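PDB 7CDH: isoaspartyl dipeptidase, which probably hydrolyses beta-aspartyl (isoaspartyl) dipeptides, as a zinc-dependent peptidase of the amidohydrolase family. Local coordinates for residues A[8-13]-A[51-56]; A[55-60]-A[353-358]; A[61-66]-A[283-288]; A[157-162]-A[194-199]; A[243-248]-A[278-283]. All blocks are in the same frame, centred on the assembly; numbering follows the deposited sequence.

All five contacts are buried, but their chemistry changes with place. Interactions 1 and 2 share Pro55, Gly56 and strand 51-59: the first is a parallel pairing dressed with leucines, the second a brief antiparallel touch resting on one backbone bond. From there the chain runs to interaction 3, centred about 17 Å from interaction 2, where zinc joins the side chains and backbone bonds join the segments. Interactions 4 and 5 are parallel strand pairs of a TIM-barrel-like domain, each with an apolar and a polar face; 4 offers a histidine to the second zinc, whereas 5, sharing Ser283 with interaction 3, carries a carboxylate-hydroxyl network. Only interaction 4 also reaches a second subunit.

Interaction 1. Residues A[8-13]-A[51-56]; sequences AKVFSP and LLLLPG
Lys9 and Val10 pair in parallel with Leu52 and Leu53, the CA atoms of Val10 and Leu53 being 4.7 Å apart. Three backbone hydrogen bonds define the register. Leu51 O accepts from Lys9 N at 3.3 Å, Lys9 O from Leu53 N at 3.0 Å, and Leu53 O from Phe11 N at 2.9 Å; the last bond arrives almost head-on, with a C=O...N angle of 169°. Strand 8-11 thus sends both N-H and C=O groups across, in the alternating pattern of a parallel ladder, and the two strands run 26° apart.

The apolar contacts divide between the two faces. On the face of Val10, its CG2 lies alongside Leu53 CD2 at 4.0 Å, the two side chains pointing the same way, while Ala8 CB rests against Leu53 CB. Leu53 reaches this place with CG anti to its backbone N (chi1 -178°). On the face of Lys9, the Phe11 ring is met obliquely by two leucines: its CE1 touches Leu52 CD1 at 4.0 Å, and its CD1 touches Leu54 CD1 at 3.9 Å. The Pro55 ring packs against the end of strand 8-11, its CD 3.3 Å from Phe11 O.

Charge stays at the margin, where Lys9 NZ forms a salt bridge with Glu359 while its CB packs on Leu52 CD2. On its other edge strand 51-59 bonds to strand 354-358, through Leu52 with Val357 and Leu54 with Ile355. The chemistry implies a sheet tied together by peptide groups and filled by aliphatic side chains and one phenyl ring, which joins the N-terminal strands to the chain entering the amidohydrolase barrel.

Interaction 2. Residues A[55-60]-A[353-358]; sequences PGLIDP and DFILVD
Gly56 approaches the flat peptide of Asp353 over its face: Gly56 N donates to Asp353 O at 2.9 Å from a position 55° out of the carbonyl plane. The N-H itself aims accurately, with an angle of 171° at the hydrogen. The other flat group, the Phe354 ring, belongs to a residue that sends its CB away from segment 55-60; the ring meets Phe23 edge-to-face and packs against Leu53.

Pro55 and Phe354 form an antiparallel, non-hydrogen-bonded pair with CA atoms 4.4 Å apart and diverging side chains, and Pro55 CA sits 3.7 Å from Asp353 O. The side-chain part of the contact is small. Ile355 holds CG1 between its backbone N and carbonyl carbon (chi1 61°), which brings CG1 to 4.1 Å from Pro55 O and lets CD1 reach Leu57 CG at 4.2 Å. Gly56, without a side chain, presents its backbone to Asp353 and Phe354.

The carboxylate of Asp353 is engaged elsewhere, with OD2 in a salt bridge to Lys343 and OD1 bonded to Lys370 N. Beyond Gly56 the strand leaves its antiparallel partner and joins strand 90-95, where Leu57 bonds to Thr91. The chemistry therefore implies a parting point: one backbone bond and one aliphatic touch mark where strand 51-59 passes from the small beta domain towards the barrel.

Interaction 3. Residues A[61-66]-A[283-288]; sequences HVHITG and SSDGQG. With ZN (zinc ion), chain L.
Zinc, not a direct bond, joins the side chains of His61 and His63 to Asp285. The metal takes His61 NE2 at 2.1 Å, His63 NE2 at 2.3 Å and Asp285 OD1 at 2.4 Å, and Glu156, which also binds the second zinc, completes the four protein ligands. OD1 lies near the plane of both rings, at their edges. The planes differ, however: the carboxylate is turned 61° from the His61 ring and 46° from that of His63. With CG anti to its backbone N (chi1 -175°), His61 swings its NE2 over to the metal.

Two backbone bonds also cross the contact. His63 N donates to Gly286 O at 2.9 Å, and Asp285 N makes a weak bond to His61 O. Second-shell acceptors orient the rings: His61 ND1 bonds to Asn193 OD1 and His63 ND1 to Cys96 O.

The His-X-His sequence and the aspartate in the loop just after strand 280-283 are hallmarks of the amidohydrolase metal centre. After the corner at Pro60, strand 61-62 lies beside strand 90-95, with Val62 bonded to Val94 and Cys96, and helix 106-118 packs on Ile64 and Thr65.

Interaction 4. Residues A[157-162]-A[194-199]; sequences IAISDH and FHVGSG. With ZN (zinc ion), chain K.
Ile159 CD1 reaches over to two residues of the partner strand, touching Val196 CG2 at 3.9 Å and Phe194 CB at 4.0 Å. Its CG1 stands between the backbone N and the carbonyl carbon (chi1 52°), which carries the chain end across both. Ile157 CG2 adds a looser touch on Phe194 CD1. Leu206 of helix 204-212 and Ile172 of helix 169-186 cover this apolar face.

Beneath it the strands pair in parallel. Ile159 N donates to His195 O at 2.9 Å, and Gly197 N to Ile159 O at 3.1 Å; the bond from His195 N to Ile157 O is weak. Strand 151-159, helix 169-186 and strand 191-196 make a beta-alpha-beta unit of the TIM-barrel-like fold, so the contact links the two strands of one crossover at their C-terminal ends.

On the opposite face His195 is gripped at both ring nitrogens. ND1 binds zinc at 2.1 Å, a metal shared with Glu156 and His224, while NE2 donates to Asp161 OD2 at 2.9 Å. This acceptor lies in the imidazole plane, yet the donor comes from above the carboxylate, 75° out of its plane. Replacing Asp161 by a leucine would probably leave His195 NE2 without its acceptor and the metal-binding ring less fixed in rotation.

Further out, a water donates to Asp161 OD2 and accepts from Ser198 N at 3.1 Å, while Asp161 OD1 forms a salt bridge with Arg163. At the outer margin His162 O bonds to Arg180 of the second subunit.

Interaction 5. Residues A[243-248]-A[278-283]; sequences GTIDLT and DNVTIS
Asp246 reaches across to two hydroxyls of the neighbouring strand. Its OD1 accepts from Thr281 OG1 at 2.8 Å, on the anti side and 21° out of the carboxylate plane; its OD2 is paired with Ser283 OG, modelled so close that the exact geometry is doubtful. With CG anti to the backbone N (chi1 -175°), the Asp246 side chain crosses that of Thr281 at about a right angle. At the other end Asn279 ND2 donates to Gly243 O at 2.9 Å; the oxygen is in the plane of the amide, but the nitrogen sits above the carbonyl plane.

The backbone ladder sets these groups opposite one another. Four alternating bonds of much the same length link Ile245 and Leu247 to Asn279, Thr281 and Ser283, that from Thr281 N to Ile245 O measuring 2.9 Å. On the reverse face Leu247 CD1 packs on Val280 CG1 at 3.6 Å, and its CB meets Ile282 CG2 at 4.1 Å.

A second shell fixes the polar groups: Thr223 OG1 bonds to Asp246 OD2, Tyr221 OH to Thr281 OG1, and a water links Ser283 OG with Thr248 OG1, itself bonded to the zinc ligand His224. An alanine in place of Asp246 would remove the carboxylate that joins the two hydroxyls, and would probably leave Thr281 OG1 with Tyr221 and Ser283 OG with the water as their remaining partners among those described.

These two parallel strands belong to the TIM-barrel-like domain. Strand 220-223 flanks Asp246, whose backbone bonds to Pro222; helix 229-240 packs on Ile245 and Leu247, and helix 264-273 covers Val280 and Ile282.

Interaction 1. Residues A[8-13]-A[51-56]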
# COMPACT_ATOMS: atom_id res chain seq x y z
N ALA A 8 54.05 25.25 -15.39
CA ALA A 8 53.26 24.47 -16.36
C ALA A 8 52.69 25.41 -17.42
O ALA A 8 52.46 26.62 -17.15
CB ALA A 8 52.18 23.69 -15.67
N LYS A 9 52.45 24.87 -18.60
CA LYS A 9 51.62 25.57 -19.60
C LYS A 9 50.17 25.24 -19.25
O LYS A 9 49.84 24.07 -19.18
CB LYS A 9 52.00 25.12 -21.02
CG LYS A 9 53.33 25.65 -21.53
CD LYS A 9 54.18 24.60 -22.21
CE LYS A 9 55.62 24.66 -21.72
NZ LYS A 9 56.54 23.99 -22.66
N VAL A 10 49.34 26.23 -19.00
CA VAL A 10 47.98 25.97 -18.48
C VAL A 10 46.97 26.03 -19.63
O VAL A 10 46.96 27.04 -20.37
CB VAL A 10 47.68 26.99 -17.39
CG1 VAL A 10 46.24 26.88 -16.90
CG2 VAL A 10 48.69 26.84 -16.27
N PHE A 11 46.14 24.99 -19.76
CA PHE A 11 44.91 25.02 -20.60
C PHE A 11 43.71 25.05 -19.66
O PHE A 11 43.53 24.14 -18.87
CB PHE A 11 44.84 23.82 -21.53
CG PHE A 11 45.96 23.71 -22.52
CD1 PHE A 11 47.22 23.29 -22.14
CD2 PHE A 11 45.74 24.00 -23.85
CE1 PHE A 11 48.24 23.15 -23.07
CE2 PHE A 11 46.76 23.85 -24.79
CZ PHE A 11 48.01 23.44 -24.39
N SER A 12 42.91 26.09 -19.77
CA SER A 12 41.98 26.53 -18.71
C SER A 12 40.53 26.09 -18.96
O SER A 12 39.70 26.27 -18.06
CB SER A 12 42.10 28.04 -18.58
OG SER A 12 41.59 28.68 -19.76
N PRO A 13 40.08 25.51 -20.10
CA PRO A 13 40.89 24.95 -21.19
C PRO A 13 41.45 25.84 -22.32
O PRO A 13 42.32 25.35 -23.06
CB PRO A 13 39.88 23.97 -21.82
CG PRO A 13 38.55 24.64 -21.68
CD PRO A 13 38.64 25.32 -20.34
N LEU A 51 55.32 19.88 -18.03
CA LEU A 51 53.91 19.41 -17.95
C LEU A 51 52.94 20.50 -18.42
O LEU A 51 53.20 21.70 -18.21
CB LEU A 51 53.58 18.96 -16.52
CG LEU A 51 54.57 18.00 -15.85
CD1 LEU A 51 54.10 17.62 -14.46
CD2 LEU A 51 54.81 16.75 -16.68
N LEU A 52 51.84 20.06 -19.05
CA LEU A 52 50.61 20.82 -19.29
C LEU A 52 49.69 20.60 -18.07
O LEU A 52 49.58 19.43 -17.63
CB LEU A 52 49.95 20.32 -20.58
CG LEU A 52 50.89 19.95 -21.73
CD1 LEU A 52 50.13 19.57 -22.98
CD2 LEU A 52 51.83 21.10 -22.05
N LEU A 53 49.13 21.67 -17.51
CA LEU A 53 48.05 21.68 -16.50
C LEU A 53 46.70 21.85 -17.20
O LEU A 53 46.49 22.90 -17.84
CB LEU A 53 48.30 22.81 -15.49
CG LEU A 53 47.26 22.89 -14.36
CD1 LEU A 53 47.46 21.75 -13.37
CD2 LEU A 53 47.30 24.22 -13.64
N LEU A 54 45.82 20.85 -17.06
CA LEU A 54 44.47 20.76 -17.67
C LEU A 54 43.42 20.78 -16.56
O LEU A 54 43.69 20.50 -15.39
CB LEU A 54 44.39 19.47 -18.50
CG LEU A 54 45.01 19.46 -19.91
CD1 LEU A 54 46.34 20.18 -19.98
CD2 LEU A 54 45.17 18.04 -20.41
N PRO A 55 42.14 21.08 -16.87
CA PRO A 55 41.08 20.88 -15.90
C PRO A 55 40.86 19.37 -15.78
O PRO A 55 41.03 18.69 -16.76
CB PRO A 55 39.86 21.57 -16.52
CG PRO A 55 40.41 22.31 -17.74
CD PRO A 55 41.63 21.53 -18.17
N GLY A 56 40.51 18.87 -14.58
CA GLY A 56 40.18 17.45 -14.41
C GLY A 56 39.06 17.06 -15.35
O GLY A 56 38.14 17.87 -15.54

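Interaction 2. Residues A[55-60]-A[353-358]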
# COMPACT_ATOMS: atom_id res chain seq x y z
N PRO A 55 42.14 21.08 -16.87
CA PRO A 55 41.08 20.88 -15.90
C PRO A 55 40.86 19.37 -15.78
O PRO A 55 41.03 18.69 -16.76
CB PRO A 55 39.86 21.57 -16.52
CG PRO A 55 40.41 22.31 -17.74
CD PRO A 55 41.63 21.53 -18.17
N GLY A 56 40.51 18.87 -14.58
CA GLY A 56 40.18 17.45 -14.41
C GLY A 56 39.06 17.06 -15.35
O GLY A 56 38.14 17.87 -15.54
N LEU A 57 39.16 15.89 -15.96
CA LEU A 57 38.15 15.38 -16.91
C LEU A 57 36.89 14.94 -16.14
O LEU A 57 36.98 14.42 -14.99
CB LEU A 57 38.77 14.18 -17.62
CG LEU A 57 40.09 14.42 -18.34
CD1 LEU A 57 40.55 13.15 -19.05
CD2 LEU A 57 39.92 15.54 -19.34
N ILE A 58 35.75 15.20 -16.76
CA ILE A 58 34.38 14.89 -16.25
C ILE A 58 33.80 13.83 -17.19
O ILE A 58 33.72 14.12 -18.39
CB ILE A 58 33.54 16.17 -16.25
CG1 ILE A 58 34.21 17.28 -15.42
CG2 ILE A 58 32.13 15.88 -15.80
CD1 ILE A 58 33.59 18.65 -15.64
N ASP A 59 33.57 12.62 -16.68
CA ASP A 59 32.93 11.49 -17.41
C ASP A 59 31.46 11.47 -17.00
O ASP A 59 31.13 11.06 -15.90
CB ASP A 59 33.67 10.20 -17.09
CG ASP A 59 33.30 9.02 -17.97
OD1 ASP A 59 32.28 9.13 -18.72
OD2 ASP A 59 34.03 7.98 -17.90
N PRO A 60 30.52 11.99 -17.82
CA PRO A 60 29.12 12.10 -17.38
C PRO A 60 28.25 10.83 -17.50
O PRO A 60 27.04 10.92 -17.39
CB PRO A 60 28.61 13.15 -18.38
CG PRO A 60 29.33 12.75 -19.66
CD PRO A 60 30.74 12.46 -19.20
N ASP A 353 40.30 21.01 -9.39
CA ASP A 353 40.39 19.69 -10.06
C ASP A 353 41.20 19.86 -11.34
O ASP A 353 40.70 20.60 -12.24
CB ASP A 353 39.00 19.12 -10.40
CG ASP A 353 38.00 19.08 -9.25
OD1 ASP A 353 38.42 19.16 -8.07
OD2 ASP A 353 36.79 18.91 -9.57
N PHE A 354 42.36 19.20 -11.42
CA PHE A 354 43.38 19.37 -12.49
C PHE A 354 44.04 18.04 -12.85
O PHE A 354 44.10 17.15 -12.00
CB PHE A 354 44.57 20.21 -12.02
CG PHE A 354 44.24 21.46 -11.25
CD1 PHE A 354 43.36 22.41 -11.75
CD2 PHE A 354 44.86 21.72 -10.04
CE1 PHE A 354 43.05 23.54 -11.03
CE2 PHE A 354 44.57 22.87 -9.33
CZ PHE A 354 43.67 23.78 -9.83
N ILE A 355 44.51 17.90 -14.09
CA ILE A 355 45.48 16.83 -14.44
C ILE A 355 46.75 17.50 -14.98
O ILE A 355 46.71 18.61 -15.54
CB ILE A 355 44.90 15.79 -15.42
CG1 ILE A 355 44.49 16.41 -16.75
CG2 ILE A 355 43.75 15.03 -14.78
CD1 ILE A 355 44.17 15.40 -17.86
N LEU A 356 47.86 16.84 -14.75
CA LEU A 356 49.17 17.27 -15.27
C LEU A 356 49.59 16.22 -16.29
O LEU A 356 49.64 15.04 -15.95
CB LEU A 356 50.13 17.39 -14.10
CG LEU A 356 49.92 18.63 -13.24
CD1 LEU A 356 50.56 18.45 -11.88
CD2 LEU A 356 50.48 19.86 -13.93
N VAL A 357 49.80 16.65 -17.51
CA VAL A 357 50.16 15.77 -18.65
C VAL A 357 51.59 16.08 -19.07
O VAL A 357 52.04 17.23 -18.95
CB VAL A 357 49.10 16.00 -19.72
CG1 VAL A 357 49.48 15.39 -21.05
CG2 VAL A 357 47.77 15.49 -19.23
N ASP A 358 52.34 15.08 -19.48
CA ASP A 358 53.69 15.26 -20.05
C ASP A 358 53.54 15.88 -21.45
O ASP A 358 52.77 15.33 -22.26
CB ASP A 358 54.40 13.92 -20.05
CG ASP A 358 55.84 14.05 -20.47
OD1 ASP A 358 56.08 14.19 -21.71
OD2 ASP A 358 56.70 14.05 -19.55

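Interaction 3. Residues A[61-66]-A[283-288]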
# COMPACT_ATOMS: atom_id res chain seq x y z
N HIS A 61 28.85 9.69 -17.76
CA HIS A 61 28.10 8.42 -17.91
C HIS A 61 28.98 7.20 -17.55
O HIS A 61 29.65 6.67 -18.45
CB HIS A 61 27.54 8.36 -19.32
CG HIS A 61 26.68 7.18 -19.53
ND1 HIS A 61 25.32 7.24 -19.42
CD2 HIS A 61 26.99 5.89 -19.79
CE1 HIS A 61 24.82 6.05 -19.65
NE2 HIS A 61 25.82 5.19 -19.83
N VAL A 62 28.96 6.80 -16.27
CA VAL A 62 29.72 5.63 -15.72
C VAL A 62 28.81 4.72 -14.88
O VAL A 62 28.09 5.20 -14.02
CB VAL A 62 30.93 6.09 -14.90
CG1 VAL A 62 31.73 4.91 -14.39
CG2 VAL A 62 31.80 7.01 -15.72
N HIS A 63 28.84 3.43 -15.15
CA HIS A 63 28.13 2.43 -14.32
C HIS A 63 29.01 2.14 -13.13
O HIS A 63 29.58 1.10 -13.13
CB HIS A 63 27.78 1.20 -15.15
CG HIS A 63 26.80 1.56 -16.22
ND1 HIS A 63 25.50 1.85 -15.95
CD2 HIS A 63 26.95 1.74 -17.56
CE1 HIS A 63 24.86 2.14 -17.08
NE2 HIS A 63 25.73 2.08 -18.08
N ILE A 64 29.10 3.07 -12.17
CA ILE A 64 30.04 2.97 -11.03
C ILE A 64 29.80 1.70 -10.19
O ILE A 64 30.80 1.21 -9.56
CB ILE A 64 29.98 4.24 -10.18
CG1 ILE A 64 28.63 4.50 -9.51
CG2 ILE A 64 30.42 5.43 -11.02
CD1 ILE A 64 28.66 5.75 -8.58
N THR A 65 28.58 1.14 -10.15
CA THR A 65 28.31 -0.06 -9.31
C THR A 65 28.51 -1.36 -10.10
O THR A 65 28.43 -2.43 -9.51
CB THR A 65 26.91 -0.06 -8.69
OG1 THR A 65 25.95 -0.22 -9.72
CG2 THR A 65 26.66 1.18 -7.87
N GLY A 66 28.82 -1.27 -11.38
CA GLY A 66 28.82 -2.41 -12.29
C GLY A 66 27.57 -2.40 -13.13
O GLY A 66 26.60 -1.76 -12.73
N SER A 283 31.67 10.16 -23.18
CA SER A 283 31.57 9.37 -21.93
C SER A 283 32.13 7.96 -22.16
O SER A 283 32.03 7.43 -23.29
CB SER A 283 30.15 9.35 -21.45
OG SER A 283 29.31 8.63 -22.34
N SER A 284 32.70 7.35 -21.12
CA SER A 284 33.31 6.00 -21.23
C SER A 284 32.22 4.96 -21.37
O SER A 284 32.45 3.95 -22.10
CB SER A 284 34.15 5.67 -20.05
OG SER A 284 33.44 5.93 -18.84
N ASP A 285 31.10 5.18 -20.69
CA ASP A 285 30.15 4.09 -20.37
C ASP A 285 30.91 3.04 -19.55
O ASP A 285 30.81 1.83 -19.85
CB ASP A 285 29.57 3.50 -21.65
CG ASP A 285 28.20 2.89 -21.43
OD1 ASP A 285 27.71 3.07 -20.33
OD2 ASP A 285 27.63 2.30 -22.38
N GLY A 286 31.73 3.50 -18.62
CA GLY A 286 32.68 2.63 -17.90
C GLY A 286 31.93 1.57 -17.12
O GLY A 286 30.89 1.92 -16.57
N GLN A 287 32.48 0.34 -17.07
CA GLN A 287 31.89 -0.89 -16.46
C GLN A 287 30.65 -1.35 -17.26
O GLN A 287 30.06 -2.36 -16.88
CB GLN A 287 31.57 -0.67 -14.99
CG GLN A 287 32.73 -0.03 -14.25
CD GLN A 287 34.01 -0.79 -14.48
OE1 GLN A 287 35.02 -0.25 -14.95
NE2 GLN A 287 33.99 -2.07 -14.17
N GLY A 288 30.27 -0.64 -18.32
CA GLY A 288 29.19 -1.05 -19.21
C GLY A 288 29.52 -2.37 -19.88
O GLY A 288 30.70 -2.81 -19.78
ZN ZN L . 25.35 3.16 -20.11

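Interaction 4. Residues A[157-162]-A[194-199]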
# COMPACT_ATOMS: atom_id res chain seq x y z
N ILE A 157 17.35 6.33 -19.49
CA ILE A 157 16.06 5.84 -20.04
C ILE A 157 16.31 5.35 -21.46
O ILE A 157 16.85 6.09 -22.25
CB ILE A 157 15.04 6.98 -20.00
CG1 ILE A 157 14.76 7.37 -18.56
CG2 ILE A 157 13.78 6.61 -20.75
CD1 ILE A 157 13.80 8.52 -18.44
N ALA A 158 15.99 4.10 -21.75
CA ALA A 158 16.21 3.50 -23.07
C ALA A 158 15.05 3.88 -23.98
O ALA A 158 13.89 3.73 -23.58
CB ALA A 158 16.35 2.00 -22.98
N ILE A 159 15.39 4.34 -25.18
CA ILE A 159 14.46 4.55 -26.32
C ILE A 159 15.12 3.91 -27.54
O ILE A 159 16.35 3.83 -27.57
CB ILE A 159 14.21 6.05 -26.52
CG1 ILE A 159 15.54 6.81 -26.61
CG2 ILE A 159 13.34 6.58 -25.39
CD1 ILE A 159 15.43 8.19 -27.18
N SER A 160 14.31 3.50 -28.50
CA SER A 160 14.76 3.00 -29.81
C SER A 160 15.79 1.91 -29.57
O SER A 160 16.88 1.97 -30.14
CB SER A 160 15.28 4.14 -30.65
OG SER A 160 14.29 5.17 -30.79
N ASP A 161 15.44 0.93 -28.73
CA ASP A 161 16.36 -0.14 -28.27
C ASP A 161 15.56 -1.39 -27.90
O ASP A 161 14.48 -1.26 -27.32
CB ASP A 161 17.19 0.29 -27.06
CG ASP A 161 18.37 -0.62 -26.80
OD1 ASP A 161 18.18 -1.65 -26.11
OD2 ASP A 161 19.44 -0.32 -27.34
N HIS A 162 16.11 -2.56 -28.18
CA HIS A 162 15.48 -3.87 -27.92
C HIS A 162 15.43 -4.16 -26.40
O HIS A 162 14.64 -5.00 -26.03
CB HIS A 162 16.17 -4.95 -28.78
CG HIS A 162 17.59 -5.22 -28.41
ND1 HIS A 162 18.65 -4.60 -29.03
CD2 HIS A 162 18.13 -6.06 -27.52
CE1 HIS A 162 19.78 -5.05 -28.53
NE2 HIS A 162 19.49 -5.94 -27.61
N PHE A 194 19.05 9.88 -22.14
CA PHE A 194 18.41 8.85 -23.00
C PHE A 194 19.50 7.93 -23.49
O PHE A 194 20.44 8.42 -24.14
CB PHE A 194 17.67 9.48 -24.18
CG PHE A 194 16.49 10.30 -23.77
CD1 PHE A 194 15.31 9.70 -23.40
CD2 PHE A 194 16.59 11.67 -23.69
CE1 PHE A 194 14.22 10.46 -22.99
CE2 PHE A 194 15.50 12.44 -23.27
CZ PHE A 194 14.33 11.83 -22.93
N HIS A 195 19.41 6.64 -23.15
CA HIS A 195 20.10 5.58 -23.91
C HIS A 195 19.41 5.45 -25.26
O HIS A 195 18.23 5.06 -25.30
CB HIS A 195 20.11 4.27 -23.15
CG HIS A 195 20.52 3.12 -24.00
ND1 HIS A 195 21.81 2.65 -23.99
CD2 HIS A 195 19.84 2.41 -24.93
CE1 HIS A 195 21.89 1.65 -24.86
NE2 HIS A 195 20.69 1.47 -25.45
N VAL A 196 20.11 5.76 -26.34
CA VAL A 196 19.51 5.62 -27.69
C VAL A 196 20.08 4.37 -28.35
O VAL A 196 21.30 4.32 -28.56
CB VAL A 196 19.72 6.85 -28.58
CG1 VAL A 196 18.97 6.66 -29.88
CG2 VAL A 196 19.29 8.12 -27.88
N GLY A 197 19.22 3.42 -28.66
CA GLY A 197 19.62 2.19 -29.33
C GLY A 197 19.68 2.41 -30.83
O GLY A 197 19.78 3.56 -31.25
N SER A 198 19.61 1.34 -31.60
CA SER A 198 19.85 1.37 -33.06
C SER A 198 18.50 1.33 -33.78
O SER A 198 18.52 1.23 -35.00
CB SER A 198 20.74 0.25 -33.43
OG SER A 198 20.22 -0.95 -32.87
N GLY A 199 17.39 1.41 -33.05
CA GLY A 199 16.05 1.40 -33.66
C GLY A 199 15.84 2.58 -34.60
O GLY A 199 16.41 3.66 -34.38
ZN ZN K . 23.45 3.03 -22.71
O HOH W 1 19.88 -1.11 -29.79

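Interaction 5. Residues A[243-248]-A[278-283]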
# COMPACT_ATOMS: atom_id res chain seq x y z
N GLY A 243 20.71 21.80 -28.51
CA GLY A 243 20.89 20.58 -27.71
C GLY A 243 22.34 20.22 -27.50
O GLY A 243 23.14 20.67 -28.29
N THR A 244 22.64 19.46 -26.44
CA THR A 244 23.92 18.74 -26.25
C THR A 244 23.68 17.25 -26.42
O THR A 244 22.64 16.80 -25.99
CB THR A 244 24.59 19.08 -24.92
OG1 THR A 244 24.62 20.50 -24.89
CG2 THR A 244 25.98 18.51 -24.79
N ILE A 245 24.57 16.57 -27.13
CA ILE A 245 24.56 15.12 -27.39
C ILE A 245 25.83 14.54 -26.75
O ILE A 245 26.79 15.30 -26.60
CB ILE A 245 24.44 14.82 -28.90
CG1 ILE A 245 25.69 15.23 -29.68
CG2 ILE A 245 23.21 15.51 -29.44
CD1 ILE A 245 25.65 14.91 -31.16
N ASP A 246 25.80 13.25 -26.39
CA ASP A 246 26.91 12.49 -25.79
C ASP A 246 27.27 11.37 -26.76
O ASP A 246 26.37 10.78 -27.35
CB ASP A 246 26.58 11.93 -24.41
CG ASP A 246 27.77 11.24 -23.74
OD1 ASP A 246 28.82 11.88 -23.62
OD2 ASP A 246 27.65 10.06 -23.35
N LEU A 247 28.56 11.17 -26.97
CA LEU A 247 29.13 10.16 -27.87
C LEU A 247 29.91 9.19 -26.98
O LEU A 247 30.62 9.65 -26.04
CB LEU A 247 30.08 10.85 -28.87
CG LEU A 247 29.54 12.09 -29.58
CD1 LEU A 247 30.62 12.72 -30.47
CD2 LEU A 247 28.31 11.75 -30.41
N THR A 248 29.79 7.91 -27.23
CA THR A 248 30.53 6.94 -26.40
C THR A 248 31.98 7.00 -26.86
O THR A 248 32.26 6.75 -28.05
CB THR A 248 29.91 5.54 -26.47
OG1 THR A 248 28.53 5.68 -26.12
CG2 THR A 248 30.62 4.59 -25.54
N ASP A 278 30.69 22.71 -29.37
CA ASP A 278 30.20 23.21 -28.05
C ASP A 278 29.03 22.32 -27.59
O ASP A 278 28.69 22.34 -26.40
CB ASP A 278 29.86 24.70 -28.09
CG ASP A 278 31.09 25.63 -28.08
OD1 ASP A 278 32.21 25.14 -27.82
OD2 ASP A 278 30.92 26.85 -28.34
N ASN A 279 28.47 21.50 -28.48
CA ASN A 279 27.21 20.78 -28.21
C ASN A 279 27.53 19.30 -28.04
O ASN A 279 26.64 18.50 -28.17
CB ASN A 279 26.20 21.09 -29.32
CG ASN A 279 25.92 22.57 -29.41
OD1 ASN A 279 26.78 23.34 -29.84
ND2 ASN A 279 24.74 22.98 -28.96
N VAL A 280 28.77 18.95 -27.76
CA VAL A 280 29.20 17.53 -27.84
C VAL A 280 29.91 17.18 -26.55
O VAL A 280 30.70 18.00 -26.10
CB VAL A 280 30.09 17.29 -29.06
CG1 VAL A 280 30.84 15.98 -28.92
CG2 VAL A 280 29.25 17.29 -30.31
N THR A 281 29.53 16.06 -25.93
CA THR A 281 30.29 15.48 -24.80
C THR A 281 30.72 14.09 -25.24
O THR A 281 30.16 13.59 -26.19
CB THR A 281 29.50 15.50 -23.48
OG1 THR A 281 28.41 14.60 -23.64
CG2 THR A 281 28.98 16.86 -23.08
N ILE A 282 31.72 13.54 -24.58
CA ILE A 282 32.00 12.08 -24.63
C ILE A 282 31.91 11.48 -23.21
O ILE A 282 32.08 12.20 -22.18
CB ILE A 282 33.36 11.82 -25.29
CG1 ILE A 282 34.51 12.44 -24.51
CG2 ILE A 282 33.32 12.28 -26.74
CD1 ILE A 282 35.87 11.90 -24.91
N SER A 283 31.67 10.16 -23.18
CA SER A 283 31.57 9.37 -21.93
C SER A 283 32.13 7.96 -22.16
O SER A 283 32.03 7.43 -23.29
CB SER A 283 30.15 9.35 -21.45
OG SER A 283 29.31 8.63 -22.34
O HOH W 2 28.31 6.60 -23.68